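Local structure of peptidase, M20/M25/M40 family (Staphylococcus aureus, 4EWT) at residues A[169-175]-A[348-354]; A[5-10]-A[377-382]. The protein probably hydrolyses the amide bond of N-acylated amino acids, as a metal-dependent amidohydrolase of the M20 peptidase family. All coordinates share one frame; numbering follows the deposited sequence.

Overall arrangement
From the N terminus, helix 2-11 sets out with the residues of contact 2, whose partner, helix 372-386, comes almost at the end of the chain, so this contact closes a loop of nearly the whole protein. Contact 1 falls entirely within that loop. It joins strands 173-176 and 344-350 of the mixed sheet and brackets the excursion through the six-stranded antiparallel sheet and its helices, the second domain. Of the manganese ligands, Cys103, His105, Glu139 and His164 precede contact 1, and His362 lies between its end and helix 372-386. The two centres are 17 Å apart, the nearest atoms about 4 Å, and helix 372-386, half of contact 2, also packs on Val174 and Thr349 of contact 1.

Contact 1 (A[169-175]-A[348-354]); sequences MKTGKVY and YTGAAVE
Met169 O is gripped by two successive amides of the partner segment: Ala352 N makes the better bond (3.0 Å, with an angle of 153° at the hydrogen), while Ala351 N adds a weak one at 3.1 Å. Just beyond, Thr171 ties its hydroxyl to the next carbonyl, OG1 donating to Ala352 O at 2.7 Å from a direction tilted out of the carbonyl plane. Its chi1 of -50° sets OG1 opposite the carbonyl carbon of its own residue and turns it to Ala352, leaving CG2 beside Gly350 O. The turn between these loop bonds and the strand is pinned by Tyr175, whose OH donates in plane to a lone pair of Lys170 O at 2.7 Å. The same oxygen comes within 3.4 Å of Gly350 CA in a nearly straight CA-H...O contact, an approach that the lack of a side chain on Gly350 makes possible. Past this point lies an antiparallel ladder within the mixed sheet of the metal-binding domain. Tyr175 and Tyr348 form a hydrogen-bonded pair, Tyr175 N giving to Tyr348 O at 2.7 Å and Tyr348 N to Tyr175 O; Gly350 N continues the ladder to Lys173 O. On the face bearing the two tyrosines, Met169 spans both rings: CE sits 3.5 Å above the plane of Tyr175, toward its rim, and SD lies 5.2 Å from the centroid of the Tyr348 ring, 41° off its normal, an oblique Met-aromatic contact. Tyr348 also packs on the manganese ligand His164 of strand 159-166, and its OH is hydrogen-bonded to Gln182. The opposite face carries the non-hydrogen-bonded pair Val174 and Thr349, which meets Ile375 of helix 372-386, where Ser376 is the hydrogen-bond partner of Thr349 OG1.

Contact 2 (A[5-10]-A[377-382]); sequences LIETLK and AEAVGT
Leu5 and Leu9 leave their helix with different first torsions and still arrive on the same helix opposite. In Leu5, CG swings opposite the backbone N (chi1 -152°); this, with an unusual second torsion, carries CD1 onto the backbone of Gly381, 3.5 Å from its C atom, and on to Thr382 N. Leu9 instead keeps CG beside its backbone N and is extended beyond it, with CD1 touching Ala377 CB at 3.8 Å and also the carbonyl group of the same residue. Two leucines one turn apart thus meet a methyl and a glycine one turn apart, an i, i+4 match between helices 2-11 and 372-386. The axes of segments 5-10 and 377-382 run roughly antiparallel, at 148°, with a closest approach of 10.0 Å, and the bare backbone at Gly381 is what lets Leu5 come so near.

Beside this row Glu378 reaches toward helix 2-11. Its chain is extended beyond CG (chi2 171°) and runs at about a right angle to Ile6, whose CD1 rests 3.9 Å from Glu378 CG. The carboxylate reaches farther: OE2 lies 3.7 Å from Ile6 CG2 and 3.7 Å from Lys10 CG, against aliphatic surface. Thr382 has its hydroxyl turned back into its own helix, OG1 donating to Glu378 O at 2.6 Å; that oxygen also takes Thr382 N, from the other face of its plane. Met16 of helix 13-25 touches both Leu9 and Ala377, completing a junction of three helices. Between the two segments the contact is therefore one of shape and carbon: Lys10 NZ stays 5.2 Å from Glu378 OE2, too far for a salt bridge, although its charge would probably still help to stabilise a carboxylate lying against aliphatic carbon.

Contact 1 (A[169-175]-A[348-354])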
loop_
_atom_site.group_PDB
_atom_site.type_symbol
_atom_site.label_atom_id
_atom_site.label_comp_id
_atom_site.label_asym_id
_atom_site.label_seq_id
_atom_site.Cartn_x
_atom_site.Cartn_y
_atom_site.Cartn_z
ATOM N N MET A 169 19.925 -31.674 -9.513
ATOM C CA MET A 169 19.988 -32.760 -8.535
ATOM C C MET A 169 21.167 -33.695 -8.807
ATOM O O MET A 169 21.570 -33.885 -9.956
ATOM C CB MET A 169 18.677 -33.541 -8.499
ATOM C CG MET A 169 17.443 -32.683 -8.268
ATOM S SD MET A 169 15.968 -33.694 -8.105
ATOM C CE MET A 169 15.976 -34.011 -6.340
ATOM N N LYS A 170 21.687 -34.286 -7.737
ATOM C CA LYS A 170 22.926 -35.062 -7.773
ATOM C C LYS A 170 22.825 -36.311 -8.636
ATOM O O LYS A 170 21.952 -37.155 -8.429
ATOM C CB LYS A 170 23.347 -35.435 -6.351
ATOM C CG LYS A 170 24.819 -35.834 -6.208
ATOM C CD LYS A 170 25.402 -35.274 -4.912
ATOM C CE LYS A 170 25.445 -33.741 -4.949
ATOM N NZ LYS A 170 25.393 -33.130 -3.591
ATOM N N THR A 171 23.729 -36.407 -9.610
ATOM C CA THR A 171 23.860 -37.581 -10.464
ATOM C C THR A 171 24.265 -38.789 -9.624
ATOM O O THR A 171 24.989 -38.654 -8.634
ATOM C CB THR A 171 24.896 -37.340 -11.585
ATOM O OG1 THR A 171 24.602 -36.105 -12.249
ATOM C CG2 THR A 171 24.870 -38.463 -12.610
ATOM N N GLY A 172 23.777 -39.962 -10.014
ATOM C CA GLY A 172 24.040 -41.189 -9.282
ATOM C C GLY A 172 22.812 -41.753 -8.595
ATOM O O GLY A 172 22.889 -42.796 -7.941
ATOM N N LYS A 173 21.680 -41.061 -8.731
ATOM C CA LYS A 173 20.407 -41.554 -8.190
ATOM C C LYS A 173 19.145 -40.982 -8.841
ATOM O O LYS A 173 19.200 -40.004 -9.581
ATOM C CB LYS A 173 20.338 -41.410 -6.661
ATOM C CG LYS A 173 20.894 -40.136 -6.086
ATOM C CD LYS A 173 21.140 -40.326 -4.599
ATOM C CE LYS A 173 21.965 -39.189 -4.022
ATOM N NZ LYS A 173 22.617 -39.616 -2.755
ATOM N N VAL A 174 18.022 -41.639 -8.563
ATOM C CA VAL A 174 16.704 -41.230 -9.040
ATOM C C VAL A 174 15.839 -40.781 -7.869
ATOM O O VAL A 174 15.986 -41.287 -6.752
ATOM C CB VAL A 174 15.972 -42.357 -9.830
ATOM C CG1 VAL A 174 16.624 -42.577 -11.185
ATOM C CG2 VAL A 174 15.921 -43.653 -9.034
ATOM N N TYR A 175 14.933 -39.844 -8.142
ATOM C CA TYR A 175 14.147 -39.183 -7.103
ATOM C C TYR A 175 12.643 -39.269 -7.355
ATOM O O TYR A 175 12.188 -39.253 -8.508
ATOM C CB TYR A 175 14.584 -37.722 -6.966
ATOM C CG TYR A 175 16.079 -37.540 -6.783
ATOM C CD1 TYR A 175 16.659 -37.561 -5.511
ATOM C CD2 TYR A 175 16.913 -37.343 -7.881
ATOM C CE1 TYR A 175 18.038 -37.387 -5.344
ATOM C CE2 TYR A 175 18.286 -37.176 -7.729
ATOM C CZ TYR A 175 18.843 -37.199 -6.461
ATOM O OH TYR A 175 20.207 -37.030 -6.322
ATOM N N TYR A 348 12.421 -38.305 -11.224
ATOM C CA TYR A 348 13.561 -37.519 -11.644
ATOM C C TYR A 348 14.858 -38.314 -11.657
ATOM O O TYR A 348 15.090 -39.152 -10.782
ATOM C CB TYR A 348 13.738 -36.313 -10.725
ATOM C CG TYR A 348 12.504 -35.467 -10.515
ATOM C CD1 TYR A 348 11.921 -34.767 -11.572
ATOM C CD2 TYR A 348 11.937 -35.343 -9.250
ATOM C CE1 TYR A 348 10.800 -33.965 -11.376
ATOM C CE2 TYR A 348 10.817 -34.540 -9.039
ATOM C CZ TYR A 348 10.253 -33.862 -10.108
ATOM O OH TYR A 348 9.144 -33.076 -9.911
ATOM N N THR A 349 15.696 -38.038 -12.655
ATOM C CA THR A 349 17.049 -38.576 -12.710
ATOM C C THR A 349 18.071 -37.459 -12.453
ATOM O O THR A 349 18.140 -36.480 -13.206
ATOM C CB THR A 349 17.373 -39.227 -14.083
ATOM O OG1 THR A 349 16.413 -40.244 -14.393
ATOM C CG2 THR A 349 18.779 -39.846 -14.057
ATOM N N GLY A 350 18.872 -37.618 -11.403
ATOM C CA GLY A 350 19.928 -36.654 -11.112
ATOM C C GLY A 350 20.811 -36.463 -12.333
ATOM O O GLY A 350 21.268 -37.439 -12.941
ATOM N N ALA A 351 21.044 -35.208 -12.699
ATOM C CA ALA A 351 21.796 -34.892 -13.910
ATOM C C ALA A 351 22.786 -33.732 -13.737
ATOM O O ALA A 351 23.264 -33.177 -14.728
ATOM C CB ALA A 351 20.832 -34.606 -15.051
ATOM N N ALA A 352 23.092 -33.373 -12.492
ATOM C CA ALA A 352 24.055 -32.300 -12.207
ATOM C C ALA A 352 25.463 -32.669 -12.686
ATOM O O ALA A 352 25.963 -33.753 -12.385
ATOM C CB ALA A 352 24.067 -31.958 -10.720
ATOM N N VAL A 353 26.080 -31.761 -13.440
ATOM C CA VAL A 353 27.427 -31.969 -13.981
ATOM C C VAL A 353 28.453 -32.171 -12.863
ATOM O O VAL A 353 28.321 -31.593 -11.783
ATOM C CB VAL A 353 27.860 -30.809 -14.924
ATOM C CG1 VAL A 353 27.080 -30.858 -16.235
ATOM C CG2 VAL A 353 27.687 -29.447 -14.247
ATOM N N GLU A 354 29.458 -33.005 -13.126
ATOM C CA GLU A 354 30.463 -33.364 -12.119
ATOM C C GLU A 354 31.370 -32.185 -11.782
ATOM O O GLU A 354 31.517 -31.821 -10.614
ATOM C CB GLU A 354 31.313 -34.564 -12.571
ATOM C CG GLU A 354 30.613 -35.571 -13.486
ATOM C CD GLU A 354 29.499 -36.369 -12.809
ATOM O OE1 GLU A 354 28.995 -37.320 -13.444
ATOM O OE2 GLU A 354 29.122 -36.055 -11.658
HETATM O O HOH W 1 20.979 -39.886 -11.222
#

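Contact 2 (A[5-10]-A[377-382])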
loop_
_atom_site.group_PDB
_atom_site.type_symbol
_atom_site.label_atom_id
_atom_site.label_comp_id
_atom_site.label_asym_id
_atom_site.label_seq_id
_atom_site.Cartn_x
_atom_site.Cartn_y
_atom_site.Cartn_z
ATOM N N LEU A 5 18.325 -57.121 -19.359
ATOM C CA LEU A 5 17.965 -55.735 -19.621
ATOM C C LEU A 5 19.149 -54.808 -19.348
ATOM O O LEU A 5 19.561 -54.041 -20.223
ATOM C CB LEU A 5 16.774 -55.329 -18.749
ATOM C CG LEU A 5 15.761 -54.250 -19.167
ATOM C CD1 LEU A 5 15.464 -53.352 -17.984
ATOM C CD2 LEU A 5 16.141 -53.428 -20.396
ATOM N N ILE A 6 19.704 -54.899 -18.143
ATOM C CA ILE A 6 20.767 -53.988 -17.709
ATOM C C ILE A 6 21.991 -54.050 -18.623
ATOM O O ILE A 6 22.484 -53.010 -19.076
ATOM C CB ILE A 6 21.175 -54.222 -16.219
ATOM C CG1 ILE A 6 19.952 -54.165 -15.286
ATOM C CG2 ILE A 6 22.268 -53.240 -15.780
ATOM C CD1 ILE A 6 19.125 -52.863 -15.337
ATOM N N GLU A 7 22.464 -55.254 -18.942
ATOM C CA GLU A 7 23.644 -55.350 -19.785
ATOM C C GLU A 7 23.402 -54.962 -21.226
ATOM O O GLU A 7 24.266 -54.428 -21.865
ATOM C CB GLU A 7 24.379 -56.689 -19.666
ATOM C CG GLU A 7 23.736 -57.695 -18.807
ATOM C CD GLU A 7 24.713 -58.413 -17.889
ATOM O OE1 GLU A 7 24.676 -58.134 -16.680
ATOM O OE2 GLU A 7 25.512 -59.259 -18.361
ATOM N N THR A 8 22.220 -55.217 -21.732
ATOM C CA THR A 8 21.876 -54.700 -23.061
ATOM C C THR A 8 21.902 -53.174 -23.073
ATOM O O THR A 8 22.413 -52.566 -24.013
ATOM C CB THR A 8 20.486 -55.154 -23.543
ATOM O OG1 THR A 8 20.343 -56.562 -23.354
ATOM C CG2 THR A 8 20.307 -54.835 -25.017
ATOM N N LEU A 9 21.346 -52.561 -22.028
ATOM C CA LEU A 9 21.314 -51.108 -21.932
ATOM C C LEU A 9 22.712 -50.530 -21.754
ATOM O O LEU A 9 23.083 -49.569 -22.436
ATOM C CB LEU A 9 20.372 -50.649 -20.811
ATOM C CG LEU A 9 18.873 -50.818 -21.097
ATOM C CD1 LEU A 9 18.055 -50.343 -19.922
ATOM C CD2 LEU A 9 18.441 -50.077 -22.364
ATOM N N LYS A 10 23.491 -51.118 -20.875
ATOM C CA LYS A 10 24.859 -50.688 -20.730
ATOM C C LYS A 10 25.616 -50.744 -22.027
ATOM O O LYS A 10 26.378 -49.878 -22.303
ATOM C CB LYS A 10 25.586 -51.496 -19.683
ATOM C CG LYS A 10 25.034 -51.323 -18.334
ATOM C CD LYS A 10 25.468 -52.392 -17.413
ATOM C CE LYS A 10 26.029 -51.798 -16.162
ATOM N NZ LYS A 10 26.498 -52.763 -15.175
ATOM N N ALA A 377 17.094 -45.047 -18.546
ATOM C CA ALA A 377 16.701 -46.265 -19.249
ATOM C C ALA A 377 16.612 -47.463 -18.306
ATOM O O ALA A 377 15.630 -48.204 -18.337
ATOM C CB ALA A 377 17.650 -46.548 -20.411
ATOM N N GLU A 378 17.629 -47.630 -17.459
ATOM C CA GLU A 378 17.666 -48.729 -16.485
ATOM C C GLU A 378 16.479 -48.664 -15.531
ATOM O O GLU A 378 15.823 -49.679 -15.280
ATOM C CB GLU A 378 18.983 -48.729 -15.697
ATOM C CG GLU A 378 20.179 -49.323 -16.449
ATOM C CD GLU A 378 21.504 -49.116 -15.718
ATOM O OE1 GLU A 378 21.517 -48.454 -14.656
ATOM O OE2 GLU A 378 22.541 -49.610 -16.207
ATOM N N ALA A 379 16.210 -47.470 -15.015
ATOM C CA ALA A 379 15.091 -47.234 -14.109
ATOM C C ALA A 379 13.740 -47.532 -14.751
ATOM O O ALA A 379 12.957 -48.314 -14.219
ATOM C CB ALA A 379 15.127 -45.806 -13.602
ATOM N N VAL A 380 13.477 -46.918 -15.902
ATOM C CA VAL A 380 12.204 -47.101 -16.598
ATOM C C VAL A 380 12.047 -48.546 -17.077
ATOM O O VAL A 380 10.997 -49.164 -16.871
ATOM C CB VAL A 380 12.022 -46.062 -17.749
ATOM C CG1 VAL A 380 10.742 -46.301 -18.520
ATOM C CG2 VAL A 380 12.015 -44.648 -17.182
ATOM N N GLY A 381 13.099 -49.102 -17.678
ATOM C CA GLY A 381 13.063 -50.495 -18.104
ATOM C C GLY A 381 12.749 -51.472 -16.982
ATOM O O GLY A 381 11.947 -52.393 -17.156
ATOM N N THR A 382 13.395 -51.274 -15.835
ATOM C CA THR A 382 13.162 -52.099 -14.649
ATOM C C THR A 382 11.693 -52.050 -14.226
ATOM O O THR A 382 11.085 -53.077 -13.915
ATOM C CB THR A 382 14.056 -51.643 -13.476
ATOM O OG1 THR A 382 15.436 -51.804 -13.839
ATOM C CG2 THR A 382 13.758 -52.445 -12.209
#